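Local atomic coordinates of porin (Pseudomonas aeruginosa, PDB entry 3T24), a protein that forms a beta-barrel channel in the bacterial outer membrane that probably lets small carboxylate-bearing molecules pass. Residues 136-141 / 166-171; 299-304 / 385-390; 360-363 / 369-372. All blocks are in the same frame, centred on the assembly; numbering follows the deposited sequence.

Contact 1. Residues 136-141 / 166-171; sequences TFQGGA and SDNEDM
Phe137 and Met171 form a Met-aromatic contact, with the sulfur arriving at the rim of the ring, while next to it the side chains of Gln138 and Asn168 cross at about a right angle. Through these two pairs the non-regular segment 166-171 touches the short strand 136-138 of an OprD-family beta barrel. Phe137 and Gln138, being neighbours on a strand, send their side chains to opposite sides, and the loop reaches far enough to meet one on each.

In the polar pair the amides do not bond to each other; their planes lie 37° apart. Asn168 instead lays its amide against the aliphatic part of Gln138, with Asn168 ND2 3.2 Å from Gln138 CG. Gln138 bends at its second torsion (chi2 -71°), and its amide nitrogen finds its hydrogen bond at Thr117 OG1. What Asn168 meets is therefore mainly the bend of the chain.

Val160 of strand 150-161 touches both members of the apolar pair, and its neighbour Asn161 touches Asn168. Backbone hydrogen bonds join 136-138 to the same strand, so the loop that follows it folds back over its own strand's neighbour. Just beyond, the chain turns a corner at Gly139.

In the apolar pair the side chains also cross nearly at right angles. Met171 SD stands 5.1 Å from the centroid of the Phe137 ring and 78° off its normal. The sulfur faces one side of the hexagon, 3.9 Å from Phe137 CE2 and 4.1 Å from Phe137 CD2.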
ATOM      1  N   THR A 136      -1.703 -10.977  -1.567  1.00 28.08           N
ATOM      2  CA  THR A 136      -0.617 -11.491  -2.389  1.00 28.57           C
ATOM      3  C   THR A 136      -1.113 -11.784  -3.795  1.00 27.37           C
ATOM      4  O   THR A 136      -2.309 -11.846  -4.030  1.00 24.91           O
ATOM      5  CB  THR A 136      -0.045 -12.812  -1.834  1.00 36.11           C
ATOM      6  OG1 THR A 136      -1.016 -13.853  -2.008  1.00 33.21           O
ATOM      7  CG2 THR A 136       0.338 -12.687  -0.344  1.00 33.43           C
ATOM      8  N   PHE A 137      -0.183 -12.013  -4.717  1.00 30.43           N
ATOM      9  CA  PHE A 137      -0.515 -12.293  -6.109  1.00 29.26           C
ATOM     10  C   PHE A 137       0.213 -13.537  -6.610  1.00 34.00           C
ATOM     11  O   PHE A 137       1.235 -13.924  -6.060  1.00 37.24           O
ATOM     12  CB  PHE A 137      -0.131 -11.097  -6.987  1.00 28.47           C
ATOM     13  CG  PHE A 137      -0.956  -9.864  -6.724  1.00 26.55           C
ATOM     14  CD1 PHE A 137      -0.615  -8.997  -5.710  1.00 22.39           C
ATOM     15  CD2 PHE A 137      -2.084  -9.596  -7.481  1.00 18.57           C
ATOM     16  CE1 PHE A 137      -1.378  -7.903  -5.455  1.00 20.61           C
ATOM     17  CE2 PHE A 137      -2.856  -8.478  -7.235  1.00 21.23           C
ATOM     18  CZ  PHE A 137      -2.496  -7.624  -6.225  1.00 19.52           C
ATOM     19  N   GLN A 138      -0.316 -14.152  -7.662  1.00 36.01           N
ATOM     20  CA  GLN A 138       0.389 -15.228  -8.344  1.00 30.00           C
ATOM     21  C   GLN A 138       0.831 -14.738  -9.715  1.00 29.17           C
ATOM     22  O   GLN A 138       0.066 -14.102 -10.434  1.00 35.83           O
ATOM     23  CB  GLN A 138      -0.513 -16.460  -8.500  1.00 29.68           C
ATOM     24  CG  GLN A 138      -1.106 -16.976  -7.200  1.00 37.76           C
ATOM     25  CD  GLN A 138      -0.067 -17.624  -6.306  1.00 43.25           C
ATOM     26  OE1 GLN A 138       0.700 -18.477  -6.751  1.00 47.15           O
ATOM     27  NE2 GLN A 138      -0.028 -17.218  -5.042  1.00 46.31           N
ATOM     28  N   GLY A 139       2.064 -15.033 -10.091  1.00 28.08           N
ATOM     29  CA  GLY A 139       2.543 -14.631 -11.397  1.00 28.42           C
ATOM     30  C   GLY A 139       4.043 -14.765 -11.480  1.00 31.62           C
ATOM     31  O   GLY A 139       4.628 -15.616 -10.836  1.00 35.47           O
ATOM     32  N   GLY A 140       4.663 -13.902 -12.269  1.00 36.97           N
ATOM     33  CA  GLY A 140       6.092 -13.929 -12.466  1.00 36.85           C
ATOM     34  C   GLY A 140       6.599 -12.515 -12.605  1.00 34.53           C
ATOM     35  O   GLY A 140       5.949 -11.668 -13.229  1.00 30.90           O
ATOM     36  N   ALA A 141       7.754 -12.253 -12.014  1.00 31.03           N
ATOM     37  CA  ALA A 141       8.290 -10.906 -12.002  1.00 33.39           C
ATOM     38  C   ALA A 141       9.803 -10.920 -12.190  1.00 39.44           C
ATOM     39  O   ALA A 141      10.508 -11.852 -11.771  1.00 38.56           O
ATOM     40  CB  ALA A 141       7.905 -10.184 -10.715  1.00 24.32           C
ATOM     41  N   SER A 166      -8.989 -17.061   1.141  1.00 65.32           N
ATOM     42  CA  SER A 166      -8.219 -18.286   1.300  1.00 66.54           C
ATOM     43  C   SER A 166      -7.623 -18.843   0.018  1.00 75.74           C
ATOM     44  O   SER A 166      -6.747 -19.710   0.067  1.00 84.88           O
ATOM     45  CB  SER A 166      -9.038 -19.353   2.003  1.00 66.13           C
ATOM     46  OG  SER A 166      -9.032 -19.104   3.386  1.00 72.43           O
ATOM     47  N   ASP A 167      -8.088 -18.364  -1.129  1.00 78.02           N
ATOM     48  CA  ASP A 167      -7.484 -18.794  -2.386  1.00 83.07           C
ATOM     49  C   ASP A 167      -7.392 -17.700  -3.446  1.00 75.89           C
ATOM     50  O   ASP A 167      -7.750 -16.546  -3.226  1.00 49.21           O
ATOM     51  CB  ASP A 167      -8.199 -20.017  -2.965  1.00 92.39           C
ATOM     52  CG  ASP A 167      -9.251 -20.571  -2.031  1.00101.74           C
ATOM     53  OD1 ASP A 167      -9.861 -19.777  -1.278  1.00104.25           O
ATOM     54  OD2 ASP A 167      -9.474 -21.801  -2.057  1.00104.87           O
ATOM     55  N   ASN A 168      -6.904 -18.100  -4.608  1.00 72.33           N
ATOM     56  CA  ASN A 168      -6.555 -17.168  -5.650  1.00 63.57           C
ATOM     57  C   ASN A 168      -7.714 -16.925  -6.602  1.00 46.70           C
ATOM     58  O   ASN A 168      -8.434 -17.846  -6.969  1.00 55.02           O
ATOM     59  CB  ASN A 168      -5.307 -17.683  -6.368  1.00 54.41           C
ATOM     60  CG  ASN A 168      -4.066 -17.599  -5.485  1.00 56.24           C
ATOM     61  OD1 ASN A 168      -3.838 -16.579  -4.816  1.00 54.85           O
ATOM     62  ND2 ASN A 168      -3.265 -18.673  -5.464  1.00 56.93           N
ATOM     63  N   GLU A 169      -7.895 -15.684  -6.998  1.00 43.07           N
ATOM     64  CA  GLU A 169      -9.021 -15.357  -7.852  1.00 44.67           C
ATOM     65  C   GLU A 169      -8.648 -14.278  -8.888  1.00 39.74           C
ATOM     66  O   GLU A 169      -7.646 -13.566  -8.734  1.00 36.55           O
ATOM     67  CB  GLU A 169     -10.222 -14.920  -6.991  1.00 45.05           C
ATOM     68  CG  GLU A 169     -10.059 -13.513  -6.372  1.00 52.26           C
ATOM     69  CD  GLU A 169     -11.211 -13.101  -5.437  1.00 56.06           C
ATOM     70  OE1 GLU A 169     -11.647 -11.938  -5.518  1.00 53.12           O
ATOM     71  OE2 GLU A 169     -11.668 -13.925  -4.613  1.00 61.30           O
ATOM     72  N   ASP A 170      -9.449 -14.173  -9.945  1.00 38.87           N
ATOM     73  CA  ASP A 170      -9.231 -13.130 -10.952  1.00 36.46           C
ATOM     74  C   ASP A 170      -9.324 -11.741 -10.319  1.00 34.16           C
ATOM     75  O   ASP A 170     -10.065 -11.531  -9.362  1.00 36.74           O
ATOM     76  CB  ASP A 170     -10.225 -13.244 -12.118  1.00 35.07           C
ATOM     77  CG  ASP A 170      -9.951 -14.441 -13.017  1.00 59.03           C
ATOM     78  OD1 ASP A 170      -8.806 -14.940 -13.060  1.00 38.29           O
ATOM     79  OD2 ASP A 170     -10.893 -14.888 -13.697  1.00 63.67           O
ATOM     80  N   MET A 171      -8.569 -10.804 -10.866  1.00 29.85           N
ATOM     81  CA  MET A 171      -8.537  -9.435 -10.371  1.00 34.58           C
ATOM     82  C   MET A 171      -9.681  -8.561 -10.902  1.00 34.77           C
ATOM     83  O   MET A 171     -10.313  -8.866 -11.920  1.00 33.71           O
ATOM     84  CB  MET A 171      -7.195  -8.798 -10.727  1.00 26.15           C
ATOM     85  CG  MET A 171      -6.021  -9.449 -10.012  1.00 27.53           C
ATOM     86  SD  MET A 171      -4.426  -9.016 -10.743  1.00 26.80           S
ATOM     87  CE  MET A 171      -4.351 -10.277 -12.010  1.00 28.62           C
TER

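Contact 2. Residues 299-304 / 385-390; sequences IQIGDF and NDYDEN
Gln300 (chi1 -174°) and Glu389 (chi1 175°) both turn CG opposite their own backbone nitrogen and run on extended, which carries amide and carboxylate across the gap between loop and strand until they meet. Gln300 NE2 donates to Glu389 OE2 at 3.2 Å, and the bond is nearly straight, 172° at the hydrogen. The oxygen lies in the plane of the Gln300 amide; seen from Glu389, the N-H comes to OE2 on the anti side, a little out of the carboxylate plane.

Ile301 lies beside this bond. Its CG2 branch reaches the phenol end of Tyr387, 3.2 Å from Tyr387 OH and 3.5 Å from Tyr387 CZ, and the isoleucine and the tyrosine run antiparallel alongside one another. The CD1 end goes further along, to 3.8 Å from Tyr387 O, and CG1 passes 4.2 Å from Glu389 OE2.

Segment 299-304 belongs to the long loop between strands 270-280 and 310-319 of the OprD-family barrel and packs here on strand 386-399. It is also held from strand 348-361, where Glu353 accepts hydrogen bonds from the backbone N of Ile301 and Gly302. Glu389 has stronger partners than the glutamine: OE1 pairs with Arg26 and OE2 with Arg391. Two arginines and an amide share one buried carboxylate, which would favour its ionised form; the glutamine adds an uncharged donor from the loop.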
ATOM      1  N   ILE A 299      -5.156   7.793   2.693  1.00 30.55           N
ATOM      2  CA  ILE A 299      -4.889   7.659   4.129  1.00 30.49           C
ATOM      3  C   ILE A 299      -5.758   6.572   4.765  1.00 34.60           C
ATOM      4  O   ILE A 299      -6.093   5.590   4.105  1.00 32.18           O
ATOM      5  CB  ILE A 299      -5.020   9.015   4.877  1.00 25.58           C
ATOM      6  CG1 ILE A 299      -6.418   9.640   4.682  1.00 27.47           C
ATOM      7  CG2 ILE A 299      -3.927   9.954   4.394  1.00 26.73           C
ATOM      8  CD1 ILE A 299      -6.660  10.921   5.516  1.00 33.22           C
ATOM      9  N   GLN A 300      -6.136   6.729   6.031  1.00 34.30           N
ATOM     10  CA  GLN A 300      -6.710   5.576   6.716  1.00 33.98           C
ATOM     11  C   GLN A 300      -8.048   5.162   6.146  1.00 31.80           C
ATOM     12  O   GLN A 300      -8.274   3.985   5.886  1.00 30.59           O
ATOM     13  CB  GLN A 300      -6.795   5.762   8.235  1.00 33.66           C
ATOM     14  CG  GLN A 300      -7.271   4.500   8.969  1.00 31.64           C
ATOM     15  CD  GLN A 300      -7.176   4.626  10.498  1.00 40.52           C
ATOM     16  OE1 GLN A 300      -6.329   5.362  11.032  1.00 41.15           O
ATOM     17  NE2 GLN A 300      -8.057   3.918  11.206  1.00 40.47           N
ATOM     18  N   ILE A 301      -8.948   6.117   5.940  1.00 29.98           N
ATOM     19  CA  ILE A 301     -10.279   5.729   5.484  1.00 25.01           C
ATOM     20  C   ILE A 301     -10.497   6.041   4.019  1.00 32.02           C
ATOM     21  O   ILE A 301     -10.918   5.167   3.265  1.00 34.78           O
ATOM     22  CB  ILE A 301     -11.387   6.363   6.310  1.00 29.04           C
ATOM     23  CG1 ILE A 301     -11.291   5.929   7.784  1.00 33.37           C
ATOM     24  CG2 ILE A 301     -12.723   5.969   5.738  1.00 26.96           C
ATOM     25  CD1 ILE A 301     -12.311   6.654   8.718  1.00 30.19           C
ATOM     26  N   GLY A 302     -10.176   7.271   3.618  1.00 28.51           N
ATOM     27  CA  GLY A 302     -10.422   7.727   2.263  1.00 25.63           C
ATOM     28  C   GLY A 302      -9.189   7.795   1.375  1.00 27.88           C
ATOM     29  O   GLY A 302      -8.074   8.041   1.841  1.00 31.24           O
ATOM     30  N   ASP A 303      -9.379   7.560   0.084  1.00 23.02           N
ATOM     31  CA  ASP A 303      -8.285   7.748  -0.861  1.00 26.22           C
ATOM     32  C   ASP A 303      -8.371   9.078  -1.636  1.00 26.85           C
ATOM     33  O   ASP A 303      -7.474   9.426  -2.405  1.00 32.12           O
ATOM     34  CB  ASP A 303      -8.162   6.550  -1.800  1.00 30.07           C
ATOM     35  CG  ASP A 303      -9.380   6.339  -2.639  1.00 42.02           C
ATOM     36  OD1 ASP A 303     -10.283   7.206  -2.659  1.00 49.24           O
ATOM     37  OD2 ASP A 303      -9.425   5.290  -3.310  1.00 48.00           O
ATOM     38  N   PHE A 304      -9.454   9.820  -1.413  1.00 22.39           N
ATOM     39  CA  PHE A 304      -9.649  11.122  -2.036  1.00 24.91           C
ATOM     40  C   PHE A 304      -9.421  11.064  -3.524  1.00 30.09           C
ATOM     41  O   PHE A 304      -8.877  11.987  -4.125  1.00 33.49           O
ATOM     42  CB  PHE A 304      -8.768  12.169  -1.353  1.00 27.31           C
ATOM     43  CG  PHE A 304      -9.134  12.364   0.073  1.00 28.68           C
ATOM     44  CD1 PHE A 304     -10.023  13.345   0.434  1.00 26.49           C
ATOM     45  CD2 PHE A 304      -8.658  11.495   1.045  1.00 26.89           C
ATOM     46  CE1 PHE A 304     -10.399  13.506   1.762  1.00 31.73           C
ATOM     47  CE2 PHE A 304      -9.037  11.635   2.349  1.00 28.78           C
ATOM     48  CZ  PHE A 304      -9.913  12.641   2.718  1.00 29.50           C
ATOM     49  N   ASN A 385     -21.927   8.209   3.617  1.00 47.41           N
ATOM     50  CA  ASN A 385     -21.813   7.695   4.995  1.00 48.30           C
ATOM     51  C   ASN A 385     -20.636   8.284   5.743  1.00 42.35           C
ATOM     52  O   ASN A 385     -19.539   8.327   5.226  1.00 36.77           O
ATOM     53  CB  ASN A 385     -21.635   6.168   5.032  1.00 56.98           C
ATOM     54  CG  ASN A 385     -22.408   5.447   3.950  1.00 58.29           C
ATOM     55  OD1 ASN A 385     -21.831   4.686   3.150  1.00 43.13           O
ATOM     56  ND2 ASN A 385     -23.722   5.665   3.922  1.00 61.64           N
ATOM     57  N   ASP A 386     -20.853   8.712   6.976  1.00 49.75           N
ATOM     58  CA  ASP A 386     -19.740   9.122   7.828  1.00 42.95           C
ATOM     59  C   ASP A 386     -19.382   8.032   8.831  1.00 34.20           C
ATOM     60  O   ASP A 386     -20.268   7.422   9.427  1.00 35.02           O
ATOM     61  CB  ASP A 386     -20.107  10.388   8.597  1.00 35.81           C
ATOM     62  CG  ASP A 386     -20.305  11.574   7.693  1.00 46.58           C
ATOM     63  OD1 ASP A 386     -20.023  11.456   6.484  1.00 44.06           O
ATOM     64  OD2 ASP A 386     -20.737  12.631   8.202  1.00 57.42           O
ATOM     65  N   TYR A 387     -18.096   7.807   9.068  1.00 31.34           N
ATOM     66  CA  TYR A 387     -17.738   6.987  10.223  1.00 34.18           C
ATOM     67  C   TYR A 387     -16.404   7.294  10.870  1.00 27.82           C
ATOM     68  O   TYR A 387     -15.536   7.903  10.261  1.00 34.21           O
ATOM     69  CB  TYR A 387     -17.839   5.497   9.913  1.00 36.48           C
ATOM     70  CG  TYR A 387     -17.040   5.031   8.728  1.00 39.52           C
ATOM     71  CD1 TYR A 387     -17.554   5.128   7.439  1.00 44.74           C
ATOM     72  CD2 TYR A 387     -15.790   4.456   8.892  1.00 48.10           C
ATOM     73  CE1 TYR A 387     -16.844   4.668   6.349  1.00 45.50           C
ATOM     74  CE2 TYR A 387     -15.062   3.994   7.795  1.00 45.98           C
ATOM     75  CZ  TYR A 387     -15.604   4.097   6.533  1.00 45.66           C
ATOM     76  OH  TYR A 387     -14.896   3.653   5.442  1.00 53.82           O
ATOM     77  N   ASP A 388     -16.300   6.884  12.133  1.00 28.86           N
ATOM     78  CA  ASP A 388     -15.051   6.826  12.884  1.00 33.34           C
ATOM     79  C   ASP A 388     -14.572   5.388  12.925  1.00 37.65           C
ATOM     80  O   ASP A 388     -15.360   4.447  12.810  1.00 38.54           O
ATOM     81  CB  ASP A 388     -15.258   7.291  14.329  1.00 35.71           C
ATOM     82  CG  ASP A 388     -15.943   8.652  14.414  1.00 45.85           C
ATOM     83  OD1 ASP A 388     -16.684   8.897  15.400  1.00 49.07           O
ATOM     84  OD2 ASP A 388     -15.735   9.470  13.494  1.00 40.91           O
ATOM     85  N   GLU A 389     -13.279   5.212  13.146  1.00 42.73           N
ATOM     86  CA  GLU A 389     -12.700   3.886  13.106  1.00 39.27           C
ATOM     87  C   GLU A 389     -11.440   3.862  13.940  1.00 38.03           C
ATOM     88  O   GLU A 389     -10.643   4.792  13.889  1.00 39.17           O
ATOM     89  CB  GLU A 389     -12.411   3.523  11.649  1.00 36.06           C
ATOM     90  CG  GLU A 389     -11.705   2.233  11.397  1.00 42.38           C
ATOM     91  CD  GLU A 389     -11.402   2.057   9.909  1.00 50.29           C
ATOM     92  OE1 GLU A 389     -12.341   1.732   9.153  1.00 52.62           O
ATOM     93  OE2 GLU A 389     -10.240   2.263   9.490  1.00 50.55           O
ATOM     94  N   ASN A 390     -11.288   2.807  14.734  1.00 40.51           N
ATOM     95  CA  ASN A 390     -10.056   2.553  15.478  1.00 40.60           C
ATOM     96  C   ASN A 390      -9.493   1.196  15.086  1.00 38.76           C
ATOM     97  O   ASN A 390     -10.223   0.207  15.045  1.00 41.27           O
ATOM     98  CB  ASN A 390     -10.297   2.568  16.998  1.00 37.89           C
ATOM     99  CG  ASN A 390     -10.806   3.906  17.495  1.00 46.02           C
ATOM    100  OD1 ASN A 390     -10.028   4.821  17.779  1.00 52.09           O
ATOM    101  ND2 ASN A 390     -12.123   4.030  17.602  1.00 44.03           N
TER

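Contact 3. Residues 360-363 / 369-372; sequences YVFQ and NLGV
The Phe362 ring receives Leu370 at its edge and Tyr360 on one face. Leu370 O lies in the plane of the ring, 3.5 Å from Phe362 CD2, while Tyr360 CE2 stands 3.6 Å above the plane of the Phe362 ring, over its centre. Seen from the tyrosine, Phe362 CD1 is at the edge of the Tyr360 ring and in its plane. Leu370 runs alongside the phenylalanine in the same direction, and its CD2 methyl touches Phe362 CE2 at 3.9 Å.

Beneath the side chains the backbones are laced together. Tyr360 and Val372 form a hydrogen-bonded antiparallel pair, with Tyr360 N to Val372 O and Val372 N to Tyr360 O both 2.9 Å. Val361 and Gly371 follow as a non-hydrogen-bonded pair, and the ladder resumes with Phe362 N donating to Leu370 O at 3.0 Å. It continues past the strands proper: Asn369 N gives a bond of 2.8 Å to Phe362 O.

Val372 has CG1 between its backbone N and carbonyl carbon (chi1 52°), which sets that methyl against Tyr360 O and CB on the face the two residues share. Gln363 folds back so that its NE2 bonds to Val361 O, coming from above the carbonyl plane. Leu370 also touches Val394 and Tyr396 of strand 386-399. The whole is the end of a beta hairpin between strands 348-361 and 371-381, with the short connection typical of the turns on the periplasmic side of porin barrels.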
ATOM      1  N   TYR A 360       4.233   2.026  19.384  1.00 53.11           N
ATOM      2  CA  TYR A 360       5.325   1.725  20.299  1.00 56.20           C
ATOM      3  C   TYR A 360       5.960   0.368  19.985  1.00 58.58           C
ATOM      4  O   TYR A 360       5.268  -0.622  19.704  1.00 51.28           O
ATOM      5  CB  TYR A 360       4.851   1.769  21.754  1.00 55.83           C
ATOM      6  CG  TYR A 360       5.976   1.592  22.753  1.00 63.66           C
ATOM      7  CD1 TYR A 360       6.908   2.600  22.952  1.00 68.16           C
ATOM      8  CD2 TYR A 360       6.112   0.418  23.485  1.00 63.67           C
ATOM      9  CE1 TYR A 360       7.944   2.454  23.854  1.00 73.60           C
ATOM     10  CE2 TYR A 360       7.152   0.259  24.397  1.00 72.79           C
ATOM     11  CZ  TYR A 360       8.063   1.285  24.579  1.00 76.05           C
ATOM     12  OH  TYR A 360       9.100   1.148  25.475  1.00 70.11           O
ATOM     13  N   VAL A 361       7.287   0.341  20.019  1.00 62.60           N
ATOM     14  CA  VAL A 361       8.041  -0.894  19.863  1.00 55.15           C
ATOM     15  C   VAL A 361       8.933  -1.078  21.071  1.00 58.99           C
ATOM     16  O   VAL A 361       9.758  -0.214  21.375  1.00 63.92           O
ATOM     17  CB  VAL A 361       8.899  -0.868  18.593  1.00 53.85           C
ATOM     18  CG1 VAL A 361       9.769  -2.122  18.517  1.00 54.76           C
ATOM     19  CG2 VAL A 361       8.011  -0.766  17.374  1.00 50.29           C
ATOM     20  N   PHE A 362       8.752  -2.185  21.785  1.00 62.34           N
ATOM     21  CA  PHE A 362       9.570  -2.435  22.973  1.00 68.25           C
ATOM     22  C   PHE A 362      11.046  -2.559  22.615  1.00 65.29           C
ATOM     23  O   PHE A 362      11.418  -3.307  21.707  1.00 63.78           O
ATOM     24  CB  PHE A 362       9.086  -3.666  23.740  1.00 69.50           C
ATOM     25  CG  PHE A 362       7.823  -3.428  24.520  1.00 71.55           C
ATOM     26  CD1 PHE A 362       7.861  -3.310  25.907  1.00 75.61           C
ATOM     27  CD2 PHE A 362       6.604  -3.309  23.870  1.00 61.73           C
ATOM     28  CE1 PHE A 362       6.708  -3.089  26.631  1.00 75.99           C
ATOM     29  CE2 PHE A 362       5.443  -3.088  24.585  1.00 72.62           C
ATOM     30  CZ  PHE A 362       5.495  -2.974  25.971  1.00 76.53           C
ATOM     31  N   GLN A 363      11.872  -1.800  23.328  1.00 68.42           N
ATOM     32  CA  GLN A 363      13.286  -1.686  23.021  1.00 70.16           C
ATOM     33  C   GLN A 363      14.126  -2.662  23.858  1.00 82.52           C
ATOM     34  O   GLN A 363      15.298  -2.897  23.560  1.00 74.86           O
ATOM     35  CB  GLN A 363      13.758  -0.245  23.261  1.00 71.98           C
ATOM     36  CG  GLN A 363      13.021   0.821  22.466  1.00 74.38           C
ATOM     37  CD  GLN A 363      13.334   0.788  20.974  1.00 71.85           C
ATOM     38  OE1 GLN A 363      14.459   1.063  20.555  1.00 69.86           O
ATOM     39  NE2 GLN A 363      12.333   0.455  20.168  1.00 72.52           N
ATOM     40  N   ASN A 369      11.001  -5.973  20.972  1.00 70.47           N
ATOM     41  CA  ASN A 369      10.535  -6.109  19.593  1.00 64.00           C
ATOM     42  C   ASN A 369       9.032  -6.297  19.439  1.00 56.74           C
ATOM     43  O   ASN A 369       8.523  -6.292  18.324  1.00 53.65           O
ATOM     44  CB  ASN A 369      11.287  -7.221  18.868  1.00 62.12           C
ATOM     45  CG  ASN A 369      12.765  -6.941  18.776  1.00 70.53           C
ATOM     46  OD1 ASN A 369      13.212  -5.827  19.062  1.00 76.72           O
ATOM     47  ND2 ASN A 369      13.537  -7.945  18.376  1.00 69.65           N
ATOM     48  N   LEU A 370       8.327  -6.475  20.549  1.00 57.94           N
ATOM     49  CA  LEU A 370       6.874  -6.497  20.489  1.00 59.58           C
ATOM     50  C   LEU A 370       6.423  -5.144  19.965  1.00 53.80           C
ATOM     51  O   LEU A 370       6.831  -4.105  20.493  1.00 60.78           O
ATOM     52  CB  LEU A 370       6.262  -6.752  21.865  1.00 59.73           C
ATOM     53  CG  LEU A 370       4.733  -6.653  21.932  1.00 58.94           C
ATOM     54  CD1 LEU A 370       4.062  -7.786  21.179  1.00 53.31           C
ATOM     55  CD2 LEU A 370       4.273  -6.636  23.372  1.00 64.21           C
ATOM     56  N   GLY A 371       5.607  -5.161  18.918  1.00 42.10           N
ATOM     57  CA  GLY A 371       5.067  -3.940  18.350  1.00 41.40           C
ATOM     58  C   GLY A 371       3.579  -3.760  18.598  1.00 45.24           C
ATOM     59  O   GLY A 371       2.795  -4.700  18.476  1.00 43.83           O
ATOM     60  N   VAL A 372       3.183  -2.537  18.940  1.00 50.82           N
ATOM     61  CA  VAL A 372       1.774  -2.216  19.144  1.00 52.50           C
ATOM     62  C   VAL A 372       1.453  -0.888  18.469  1.00 50.55           C
ATOM     63  O   VAL A 372       2.169   0.100  18.648  1.00 48.07           O
ATOM     64  CB  VAL A 372       1.434  -2.149  20.645  1.00 58.11           C
ATOM     65  CG1 VAL A 372       2.393  -1.217  21.354  1.00 64.78           C
ATOM     66  CG2 VAL A 372       0.009  -1.709  20.855  1.00 41.45           C
TER

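Contacts 1 and 2 are partly buried, each centred about 16 Å from the centre of the chain, whereas contact 3 is a surface contact about 22 Å from it. The first two join irregular loops to strands mainly through side chains: contact 1 by a sulfur-ring touch and crossed amides, contact 2 by one amide-carboxylate bond with arginines behind it. Contact 3 is mainly a backbone ladder at a hairpin end, dressed with aromatic and aliphatic groups. Contacts 2 and 3 draw on the neighbouring strands 386-399 and 371-381, yet their nearest atoms stay about 11 Å apart. Contact 1 is remote from both, its centre 27 Å from that of contact 2 and 32 Å from that of contact 3.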